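Long-range contacts in cyclic nucleotide-binding domain (CNMP-BD) protein (Geobacter metallireducens, PDB 3MDP), which probably binds a cyclic nucleotide in a double-stranded beta-helix domain and may act as a DNA-binding transcription factor: residues A[36-47]-A[93-104]; A[82-90]-A[129-140]. One frame throughout, in Å; residues are numbered along the deposited sequence.

Contact 1 of 2, residues A[36-47]-A[93-104]; sequences TGSVIFKENSKA and YHYTSSARATKP
The ring of Phe-41 lies flat over the ring of Tyr-95, with centroids 3.8 Å apart and planes 11° apart. Phe-41 CG sits between its backbone N and carbonyl carbon (chi1 58°), which sets its ring between Tyr-95 and the strand partner Ala-99. Ala-99 CB touches the opposite face of the Phe-41 ring by a CH-pi contact, 3.8 Å from the centroid. The far face of Tyr-95 takes Ala-47 CA in the same way, 3.7 Å from the centroid of the Tyr-95 ring. The layers thus run Ala-99, Phe-41, Tyr-95, Ala-47. The hydroxyl of Tyr-95 is hydrogen-bonded to the backbone O of Asn-49, which helps hold the ring in place.

Strands 39-41 and 98-101 pair antiparallel. Ile-40 N gives a hydrogen bond to Ala-99 O (2.7 Å), and Ala-99 N gives one to Phe-41 O. Ile-40 and Phe-41 both face Ala-99, a classic beta bulge. Beyond it Ser-98 OG accepts from Glu-43 N, at 2.8 Å and almost straight. A water links that same OG to Glu-43 OE1. The type II turn from Lys-42 to Ser-45 then leads to Tyr-95 N, hydrogen-bonded to Ser-45 O. Within this chain strand 39-41 is the outermost strand of its sheet in the double-stranded beta-helix that characterises cyclic nucleotide-binding domains.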
loop_
_atom_site.group_PDB
_atom_site.type_symbol
_atom_site.label_atom_id
_atom_site.label_comp_id
_atom_site.label_asym_id
_atom_site.label_seq_id
_atom_site.Cartn_x
_atom_site.Cartn_y
_atom_site.Cartn_z
ATOM N N THR A 36 16.978 -7.900 -21.032
ATOM C CA THR A 36 16.747 -9.147 -20.297
ATOM C C THR A 36 17.918 -9.502 -19.409
ATOM O O THR A 36 19.082 -9.546 -19.852
ATOM C CB THR A 36 16.532 -10.317 -21.282
ATOM O OG1 THR A 36 15.607 -9.887 -22.271
ATOM C CG2 THR A 36 15.974 -11.560 -20.569
ATOM N N GLY A 37 17.603 -9.745 -18.142
ATOM C CA GLY A 37 18.581 -10.179 -17.170
ATOM C C GLY A 37 19.279 -9.068 -16.423
ATOM O O GLY A 37 20.086 -9.359 -15.535
ATOM N N SER A 38 19.030 -7.805 -16.792
ATOM C CA SER A 38 19.650 -6.696 -16.079
ATOM C C SER A 38 18.988 -6.509 -14.706
ATOM O O SER A 38 17.789 -6.777 -14.526
ATOM C CB SER A 38 19.603 -5.391 -16.888
ATOM O OG SER A 38 18.285 -5.007 -17.192
ATOM N N VAL A 39 19.793 -6.118 -13.718
ATOM C CA VAL A 39 19.259 -5.768 -12.409
ATOM C C VAL A 39 18.923 -4.280 -12.406
ATOM O O VAL A 39 19.820 -3.423 -12.400
ATOM C CB VAL A 39 20.221 -6.089 -11.255
ATOM C CG1 VAL A 39 19.565 -5.655 -9.921
ATOM C CG2 VAL A 39 20.580 -7.572 -11.255
ATOM N N ILE A 40 17.628 -3.986 -12.409
ATOM C CA ILE A 40 17.109 -2.622 -12.543
ATOM C C ILE A 40 17.378 -1.811 -11.269
ATOM O O ILE A 40 17.801 -0.654 -11.335
ATOM C CB ILE A 40 15.605 -2.642 -12.859
ATOM C CG1 ILE A 40 15.374 -3.364 -14.204
ATOM C CG2 ILE A 40 15.007 -1.204 -12.925
ATOM C CD1 ILE A 40 13.916 -3.598 -14.544
ATOM N N PHE A 41 17.116 -2.423 -10.118
ATOM C CA PHE A 41 17.532 -1.856 -8.839
ATOM C C PHE A 41 17.713 -2.967 -7.816
ATOM O O PHE A 41 17.206 -4.066 -7.999
ATOM C CB PHE A 41 16.573 -0.745 -8.331
ATOM C CG PHE A 41 15.125 -1.171 -8.148
ATOM C CD1 PHE A 41 14.743 -2.004 -7.092
ATOM C CD2 PHE A 41 14.137 -0.686 -8.989
ATOM C CE1 PHE A 41 13.429 -2.386 -6.899
ATOM C CE2 PHE A 41 12.820 -1.038 -8.796
ATOM C CZ PHE A 41 12.455 -1.887 -7.729
ATOM N N LYS A 42 18.442 -2.653 -6.753
ATOM C CA LYS A 42 18.850 -3.611 -5.746
ATOM C C LYS A 42 18.198 -3.380 -4.379
ATOM O O LYS A 42 18.063 -2.242 -3.900
ATOM C CB LYS A 42 20.370 -3.539 -5.565
ATOM C CG LYS A 42 21.156 -3.801 -6.825
ATOM C CD LYS A 42 22.650 -3.691 -6.573
ATOM C CE LYS A 42 23.417 -3.589 -7.889
ATOM N NZ LYS A 42 24.845 -3.177 -7.688
ATOM N N GLU A 43 17.833 -4.488 -3.744
ATOM C CA GLU A 43 17.399 -4.489 -2.347
ATOM C C GLU A 43 18.366 -3.694 -1.482
ATOM O O GLU A 43 19.579 -3.790 -1.639
ATOM C CB GLU A 43 17.311 -5.915 -1.829
ATOM C CG GLU A 43 16.674 -6.045 -0.440
ATOM C CD GLU A 43 16.536 -7.492 0.015
ATOM O OE1 GLU A 43 16.742 -8.407 -0.820
ATOM O OE2 GLU A 43 16.259 -7.715 1.224
ATOM N N ASN A 44 17.800 -2.900 -0.585
ATOM C CA ASN A 44 18.519 -2.087 0.391
ATOM C C ASN A 44 19.070 -0.779 -0.141
ATOM O O ASN A 44 19.527 0.036 0.643
ATOM C CB ASN A 44 19.589 -2.896 1.134
ATOM C CG ASN A 44 18.978 -4.003 1.959
ATOM O OD1 ASN A 44 17.909 -3.824 2.562
ATOM N ND2 ASN A 44 19.613 -5.156 1.964
ATOM N N SER A 45 18.991 -0.544 -1.446
ATOM C CA SER A 45 19.413 0.745 -2.002
ATOM C C SER A 45 18.353 1.777 -1.710
ATOM O O SER A 45 17.159 1.452 -1.613
ATOM C CB SER A 45 19.641 0.691 -3.526
ATOM O OG SER A 45 20.754 -0.106 -3.865
ATOM N N LYS A 46 18.787 3.035 -1.623
ATOM C CA LYS A 46 17.870 4.160 -1.501
ATOM C C LYS A 46 16.900 4.144 -2.668
ATOM O O LYS A 46 17.305 4.043 -3.827
ATOM C CB LYS A 46 18.645 5.482 -1.453
ATOM C CG LYS A 46 17.824 6.731 -1.178
ATOM C CD LYS A 46 17.131 6.742 0.195
ATOM C CE LYS A 46 16.833 8.172 0.623
ATOM N NZ LYS A 46 15.467 8.280 1.130
ATOM N N ALA A 47 15.617 4.232 -2.367
ATOM C CA ALA A 47 14.584 4.121 -3.385
ATOM C C ALA A 47 14.380 5.477 -4.083
ATOM O O ALA A 47 13.509 6.237 -3.717
ATOM C CB ALA A 47 13.265 3.602 -2.778
ATOM N N TYR A 93 11.976 4.306 2.682
ATOM C CA TYR A 93 12.462 4.693 1.337
ATOM C C TYR A 93 13.724 3.949 0.871
ATOM O O TYR A 93 14.612 4.521 0.201
ATOM C CB TYR A 93 12.679 6.212 1.261
ATOM C CG TYR A 93 11.570 7.071 1.804
ATOM C CD1 TYR A 93 10.275 7.015 1.256
ATOM C CD2 TYR A 93 11.824 8.007 2.799
ATOM C CE1 TYR A 93 9.257 7.827 1.743
ATOM C CE2 TYR A 93 10.805 8.825 3.294
ATOM C CZ TYR A 93 9.534 8.734 2.745
ATOM O OH TYR A 93 8.540 9.529 3.209
ATOM N N HIS A 94 13.801 2.668 1.209
ATOM C CA HIS A 94 14.827 1.768 0.694
ATOM C C HIS A 94 14.138 0.567 0.071
ATOM O O HIS A 94 13.121 0.096 0.570
ATOM C CB HIS A 94 15.828 1.359 1.794
ATOM C CG HIS A 94 16.770 2.460 2.163
ATOM N ND1 HIS A 94 16.360 3.590 2.842
ATOM C CD2 HIS A 94 18.096 2.622 1.928
ATOM C CE1 HIS A 94 17.393 4.400 3.006
ATOM N NE2 HIS A 94 18.456 3.837 2.462
ATOM N N TYR A 95 14.636 0.114 -1.072
ATOM C CA TYR A 95 13.991 -1.006 -1.760
ATOM C C TYR A 95 13.983 -2.266 -0.880
ATOM O O TYR A 95 14.996 -2.639 -0.271
ATOM C CB TYR A 95 14.677 -1.276 -3.099
ATOM C CG TYR A 95 14.570 -0.150 -4.126
ATOM C CD1 TYR A 95 13.337 0.285 -4.585
ATOM C CD2 TYR A 95 15.718 0.438 -4.684
ATOM C CE1 TYR A 95 13.234 1.271 -5.527
ATOM C CE2 TYR A 95 15.624 1.436 -5.636
ATOM C CZ TYR A 95 14.389 1.841 -6.073
ATOM O OH TYR A 95 14.296 2.849 -7.019
ATOM N N THR A 96 12.828 -2.922 -0.819
ATOM C CA THR A 96 12.646 -4.101 0.027
ATOM C C THR A 96 12.899 -5.374 -0.775
ATOM O O THR A 96 12.923 -6.487 -0.232
ATOM C CB THR A 96 11.224 -4.125 0.646
ATOM O OG1 THR A 96 10.241 -4.039 -0.402
ATOM C CG2 THR A 96 11.048 -2.948 1.641
ATOM N N SER A 97 13.106 -5.205 -2.074
ATOM C CA SER A 97 13.475 -6.314 -2.935
ATOM C C SER A 97 14.284 -5.767 -4.085
ATOM O O SER A 97 14.299 -4.564 -4.306
ATOM C CB SER A 97 12.202 -7.027 -3.423
ATOM O OG SER A 97 11.450 -6.197 -4.285
ATOM N N SER A 98 14.978 -6.645 -4.805
ATOM C CA SER A 98 15.611 -6.280 -6.043
ATOM C C SER A 98 14.617 -6.485 -7.180
ATOM O O SER A 98 13.608 -7.172 -7.003
ATOM C CB SER A 98 16.878 -7.103 -6.272
ATOM O OG SER A 98 17.799 -6.916 -5.203
ATOM N N ALA A 99 14.904 -5.857 -8.328
ATOM C CA ALA A 99 14.120 -6.003 -9.554
ATOM C C ALA A 99 15.007 -6.354 -10.751
ATOM O O ALA A 99 16.049 -5.717 -10.990
ATOM C CB ALA A 99 13.331 -4.742 -9.849
ATOM N N ARG A 100 14.586 -7.361 -11.511
ATOM C CA ARG A 100 15.291 -7.712 -12.727
ATOM C C ARG A 100 14.340 -7.907 -13.895
ATOM O O ARG A 100 13.185 -8.373 -13.729
ATOM C CB ARG A 100 16.167 -8.945 -12.518
ATOM C CG ARG A 100 15.431 -10.238 -12.203
ATOM C CD ARG A 100 16.399 -11.374 -12.002
ATOM N NE ARG A 100 15.710 -12.474 -11.344
ATOM C CZ ARG A 100 16.251 -13.294 -10.448
ATOM N NH1 ARG A 100 17.534 -13.197 -10.096
ATOM N NH2 ARG A 100 15.490 -14.231 -9.895
ATOM N N ALA A 101 14.846 -7.556 -15.075
ATOM C CA ALA A 101 14.127 -7.719 -16.322
ATOM C C ALA A 101 14.109 -9.200 -16.714
ATOM O O ALA A 101 15.151 -9.864 -16.726
ATOM C CB ALA A 101 14.768 -6.870 -17.418
ATOM N N THR A 102 12.929 -9.727 -17.035
ATOM C CA THR A 102 12.829 -11.119 -17.513
ATOM C C THR A 102 12.604 -11.182 -19.019
ATOM O O THR A 102 12.622 -12.259 -19.600
ATOM C CB THR A 102 11.697 -11.858 -16.802
ATOM O OG1 THR A 102 10.475 -11.178 -17.069
ATOM C CG2 THR A 102 11.937 -11.853 -15.309
ATOM N N LYS A 103 12.374 -10.023 -19.629
ATOM C CA LYS A 103 12.277 -9.861 -21.074
ATOM C C LYS A 103 12.785 -8.458 -21.350
ATOM O O LYS A 103 13.083 -7.719 -20.417
ATOM C CB LYS A 103 10.829 -9.958 -21.616
ATOM C CG LYS A 103 9.796 -10.563 -20.751
ATOM C CD LYS A 103 8.518 -10.812 -21.572
ATOM C CE LYS A 103 7.369 -11.279 -20.691
ATOM N NZ LYS A 103 6.291 -11.984 -21.469
ATOM N N PRO A 104 12.858 -8.071 -22.623
ATOM C CA PRO A 104 13.279 -6.687 -22.858
ATOM C C PRO A 104 12.256 -5.732 -22.244
ATOM O O PRO A 104 11.062 -5.909 -22.439
ATOM C CB PRO A 104 13.380 -6.595 -24.389
ATOM C CG PRO A 104 13.635 -8.067 -24.848
ATOM C CD PRO A 104 12.852 -8.896 -23.853
HETATM O O HOH W 1 17.722 -8.739 -3.097
HETATM O O HOH W 2 15.135 -2.593 2.616
#

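Contact 2 of 2, residues A[82-90]-A[129-140]. With SIN (succinic acid), chain B.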
loop_
_atom_site.group_PDB
_atom_site.type_symbol
_atom_site.label_atom_id
_atom_site.label_comp_id
_atom_site.label_asym_id
_atom_site.label_seq_id
_atom_site.Cartn_x
_atom_site.Cartn_y
_atom_site.Cartn_z
ATOM N N ALA A 82 1.634 -1.930 -14.572
ATOM C CA ALA A 82 1.819 -1.936 -13.123
ATOM C C ALA A 82 3.107 -1.201 -12.701
ATOM O O ALA A 82 4.100 -1.157 -13.443
ATOM C CB ALA A 82 1.834 -3.377 -12.608
ATOM N N ILE A 83 3.074 -0.631 -11.499
ATOM C CA ILE A 83 4.214 0.056 -10.928
ATOM C C ILE A 83 5.069 -0.829 -10.035
ATOM O O ILE A 83 4.589 -1.816 -9.413
ATOM C CB ILE A 83 3.799 1.380 -10.169
ATOM C CG1 ILE A 83 2.973 1.098 -8.916
ATOM C CG2 ILE A 83 3.010 2.330 -11.117
ATOM C CD1 ILE A 83 2.956 2.283 -7.938
ATOM N N PHE A 84 6.335 -0.456 -9.935
ATOM C CA PHE A 84 7.281 -1.112 -9.028
ATOM C C PHE A 84 8.326 -0.096 -8.590
ATOM O O PHE A 84 8.356 1.008 -9.098
ATOM C CB PHE A 84 7.870 -2.417 -9.650
ATOM C CG PHE A 84 8.732 -2.196 -10.880
ATOM C CD1 PHE A 84 8.162 -1.953 -12.111
ATOM C CD2 PHE A 84 10.116 -2.255 -10.794
ATOM C CE1 PHE A 84 8.966 -1.729 -13.252
ATOM C CE2 PHE A 84 10.909 -2.087 -11.912
ATOM C CZ PHE A 84 10.334 -1.830 -13.150
ATOM N N GLY A 85 9.124 -0.436 -7.586
ATOM C CA GLY A 85 9.899 0.580 -6.867
ATOM C C GLY A 85 9.055 1.419 -5.919
ATOM O O GLY A 85 9.370 2.581 -5.662
ATOM N N VAL A 86 8.000 0.822 -5.369
ATOM C CA VAL A 86 7.012 1.550 -4.560
ATOM C C VAL A 86 7.591 2.153 -3.273
ATOM O O VAL A 86 7.071 3.150 -2.757
ATOM C CB VAL A 86 5.767 0.674 -4.203
ATOM C CG1 VAL A 86 4.986 0.325 -5.461
ATOM C CG2 VAL A 86 6.171 -0.611 -3.417
ATOM N N SER A 87 8.672 1.582 -2.755
ATOM C CA SER A 87 9.328 2.178 -1.566
ATOM C C SER A 87 9.911 3.587 -1.808
ATOM O O SER A 87 10.283 4.265 -0.854
ATOM C CB SER A 87 10.397 1.241 -0.998
ATOM O OG SER A 87 9.788 0.123 -0.384
ATOM N N SER A 88 9.965 4.038 -3.061
ATOM C CA SER A 88 10.246 5.456 -3.324
ATOM C C SER A 88 9.238 6.389 -2.631
ATOM O O SER A 88 9.541 7.564 -2.379
ATOM C CB SER A 88 10.331 5.736 -4.832
ATOM O OG SER A 88 9.231 5.201 -5.532
ATOM N N LEU A 89 8.061 5.865 -2.289
ATOM C CA LEU A 89 7.052 6.635 -1.562
ATOM C C LEU A 89 6.650 6.020 -0.200
ATOM O O LEU A 89 5.720 6.520 0.437
ATOM C CB LEU A 89 5.795 6.802 -2.416
ATOM C CG LEU A 89 5.895 7.698 -3.659
ATOM C CD1 LEU A 89 4.603 7.642 -4.481
ATOM C CD2 LEU A 89 6.212 9.096 -3.229
ATOM N N ILE A 90 7.324 4.956 0.233
ATOM C CA ILE A 90 7.010 4.304 1.500
ATOM C C ILE A 90 8.229 4.334 2.423
ATOM O O ILE A 90 9.228 3.662 2.182
ATOM C CB ILE A 90 6.522 2.829 1.330
ATOM C CG1 ILE A 90 5.370 2.716 0.301
ATOM C CG2 ILE A 90 6.064 2.261 2.704
ATOM C CD1 ILE A 90 5.069 1.299 -0.152
ATOM N N LEU A 129 -0.980 10.255 -4.468
ATOM C CA LEU A 129 0.139 9.362 -4.691
ATOM C C LEU A 129 0.174 8.223 -3.671
ATOM O O LEU A 129 0.394 7.071 -4.038
ATOM C CB LEU A 129 1.462 10.116 -4.668
ATOM C CG LEU A 129 1.694 11.094 -5.842
ATOM C CD1 LEU A 129 3.014 11.814 -5.622
ATOM C CD2 LEU A 129 1.677 10.408 -7.196
HETATM N N MSE A 130 -0.039 8.534 -2.403
HETATM C CA MSE A 130 -0.007 7.485 -1.365
HETATM C C MSE A 130 -1.176 6.537 -1.506
HETATM O O MSE A 130 -1.007 5.329 -1.354
HETATM C CB MSE A 130 -0.036 8.074 0.041
HETATM C CG MSE A 130 1.182 8.842 0.422
HETATM SE SE MSE A 130 2.821 7.804 0.199
HETATM C CE MSE A 130 2.452 6.249 1.131
ATOM N N ASN A 131 -2.367 7.079 -1.752
ATOM C CA ASN A 131 -3.536 6.232 -2.043
ATOM C C ASN A 131 -3.244 5.261 -3.170
ATOM O O ASN A 131 -3.465 4.050 -3.070
ATOM C CB ASN A 131 -4.762 7.085 -2.402
ATOM C CG ASN A 131 -6.003 6.254 -2.571
ATOM O OD1 ASN A 131 -6.340 5.815 -3.670
ATOM N ND2 ASN A 131 -6.629 5.969 -1.490
ATOM N N ASN A 132 -2.735 5.810 -4.265
ATOM C CA ASN A 132 -2.470 5.024 -5.466
ATOM C C ASN A 132 -1.360 3.997 -5.310
ATOM O O ASN A 132 -1.448 2.898 -5.886
ATOM C CB ASN A 132 -2.279 5.972 -6.659
ATOM C CG ASN A 132 -3.594 6.711 -7.020
ATOM O OD1 ASN A 132 -4.612 6.621 -6.299
ATOM N ND2 ASN A 132 -3.569 7.448 -8.115
ATOM N N VAL A 133 -0.335 4.332 -4.533
ATOM C CA VAL A 133 0.704 3.364 -4.187
ATOM C C VAL A 133 0.080 2.209 -3.407
ATOM O O VAL A 133 0.238 1.039 -3.783
ATOM C CB VAL A 133 1.819 4.008 -3.372
ATOM C CG1 VAL A 133 2.605 2.944 -2.589
ATOM C CG2 VAL A 133 2.730 4.825 -4.280
ATOM N N ALA A 134 -0.671 2.545 -2.357
ATOM C CA ALA A 134 -1.379 1.541 -1.542
ATOM C C ALA A 134 -2.292 0.639 -2.409
ATOM O O ALA A 134 -2.246 -0.598 -2.318
ATOM C CB ALA A 134 -2.178 2.206 -0.407
ATOM N N ALA A 135 -3.086 1.247 -3.286
ATOM C CA ALA A 135 -3.920 0.467 -4.208
ATOM C C ALA A 135 -3.098 -0.453 -5.113
ATOM O O ALA A 135 -3.497 -1.596 -5.373
ATOM C CB ALA A 135 -4.831 1.392 -5.058
ATOM N N ALA A 136 -1.974 0.059 -5.618
ATOM C CA ALA A 136 -1.100 -0.716 -6.491
ATOM C C ALA A 136 -0.553 -1.965 -5.792
ATOM O O ALA A 136 -0.544 -3.068 -6.381
ATOM C CB ALA A 136 0.056 0.146 -6.979
ATOM N N VAL A 137 -0.086 -1.803 -4.558
ATOM C CA VAL A 137 0.485 -2.932 -3.828
ATOM C C VAL A 137 -0.607 -3.910 -3.409
ATOM O O VAL A 137 -0.401 -5.138 -3.423
ATOM C CB VAL A 137 1.342 -2.473 -2.624
ATOM C CG1 VAL A 137 2.004 -3.668 -1.972
ATOM C CG2 VAL A 137 2.418 -1.493 -3.075
ATOM N N LEU A 138 -1.779 -3.386 -3.062
ATOM C CA LEU A 138 -2.933 -4.240 -2.760
ATOM C C LEU A 138 -3.293 -5.124 -3.960
ATOM O O LEU A 138 -3.590 -6.295 -3.801
ATOM C CB LEU A 138 -4.144 -3.396 -2.352
ATOM C CG LEU A 138 -5.426 -4.138 -1.979
ATOM C CD1 LEU A 138 -5.259 -5.086 -0.745
ATOM C CD2 LEU A 138 -6.517 -3.123 -1.731
ATOM N N ALA A 139 -3.254 -4.541 -5.146
ATOM C CA ALA A 139 -3.628 -5.224 -6.393
ATOM C C ALA A 139 -2.666 -6.351 -6.754
ATOM O O ALA A 139 -3.029 -7.245 -7.510
ATOM C CB ALA A 139 -3.710 -4.198 -7.562
ATOM N N ARG A 140 -1.456 -6.349 -6.191
ATOM C CA ARG A 140 -0.489 -7.441 -6.440
ATOM C C ARG A 140 -0.963 -8.816 -5.974
ATOM O O ARG A 140 -0.472 -9.835 -6.468
ATOM C CB ARG A 140 0.861 -7.145 -5.786
ATOM C CG ARG A 140 1.595 -6.045 -6.470
ATOM C CD ARG A 140 2.846 -5.681 -5.731
ATOM N NE ARG A 140 3.625 -4.673 -6.437
ATOM C CZ ARG A 140 4.797 -4.209 -6.019
ATOM N NH1 ARG A 140 5.351 -4.654 -4.884
ATOM N NH2 ARG A 140 5.425 -3.310 -6.738
HETATM C C1 SIN B . 8.592 -3.100 -5.155
HETATM O O1 SIN B . 7.929 -2.400 -5.979
HETATM O O2 SIN B . 7.997 -3.788 -4.284
HETATM C C2 SIN B . 10.111 -3.088 -5.183
HETATM C C3 SIN B . 10.720 -3.028 -3.796
HETATM C C4 SIN B . 10.285 -1.801 -3.047
HETATM O O3 SIN B . 9.874 -0.809 -3.680
HETATM O O4 SIN B . 10.348 -1.770 -1.764
HETATM O O HOH W 3 2.693 -3.703 -8.915
#
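This is a buried packing contact between the C-terminal helix 123-139 and the turn after strand 83-84, which resembles the phosphate-binding cassette of cyclic nucleotide-binding domains. Here a short 3-10 segment follows Gly-85. Apolar side chains line the seam. Ile-83 CG1 rests on Ala-136 CB at 3.6 Å. In the conformer given for Val-133, Leu-89 CD1 packs on CG2 and Ile-90 CD1 meets CG1, the other branch of that valine. Phe-13 of helix 12-15 packs beside Ile-83 and Val-133.

A succinate, probably from the crystallisation liquor, occupies the pocket. Ser-87 N donates to its O3 at 2.8 Å, and Thr-96 OG1 is hydrogen-bonded to its O4. Arg-140 reaches the other carboxylate from the C-terminal end of 129-140, its chain extended from CG to NE. Arg-140 NH1 donates to succinate O2 and Arg-140 NH2 to O1, both at 2.8 Å, with the carboxylate carbon C1 in the guanidinium plane. An alanine here would remove this paired grip and would probably leave that carboxylate without its charged mate. Arg-140 NH2 also donates to Ile-83 O at 3.2 Å, 2° out of the guanidinium plane. This backbone oxygen helps fix the rotation of the group. Water 3 completes the clasp, giving a hydrogen bond to Ile-83 O and accepting one from Arg-140 NE at 2.8 Å.

From the N terminus, the chain reaches 36-47 first, then 82-90, 93-104 and 129-140. The segments alternate, so the two contacts cross rather than nest. Contact 1 closes a long loop, with strands and no helix, that brings strand 98-101 back beside strand 39-41. Contact 2 closes a loop through helix 112-121 and sets the C-terminal helix against the turn after strand 83-84. Their centres are about 15 Å apart, yet they touch: Ala-47 CB lies 3.3 Å from Ser-88 N. Thr-96 of contact 1 joins Gly-85, Val-86, Ser-87 and Arg-140 of contact 2 around the succinate. The pocket therefore unites the beta-helix with the C-terminal helix.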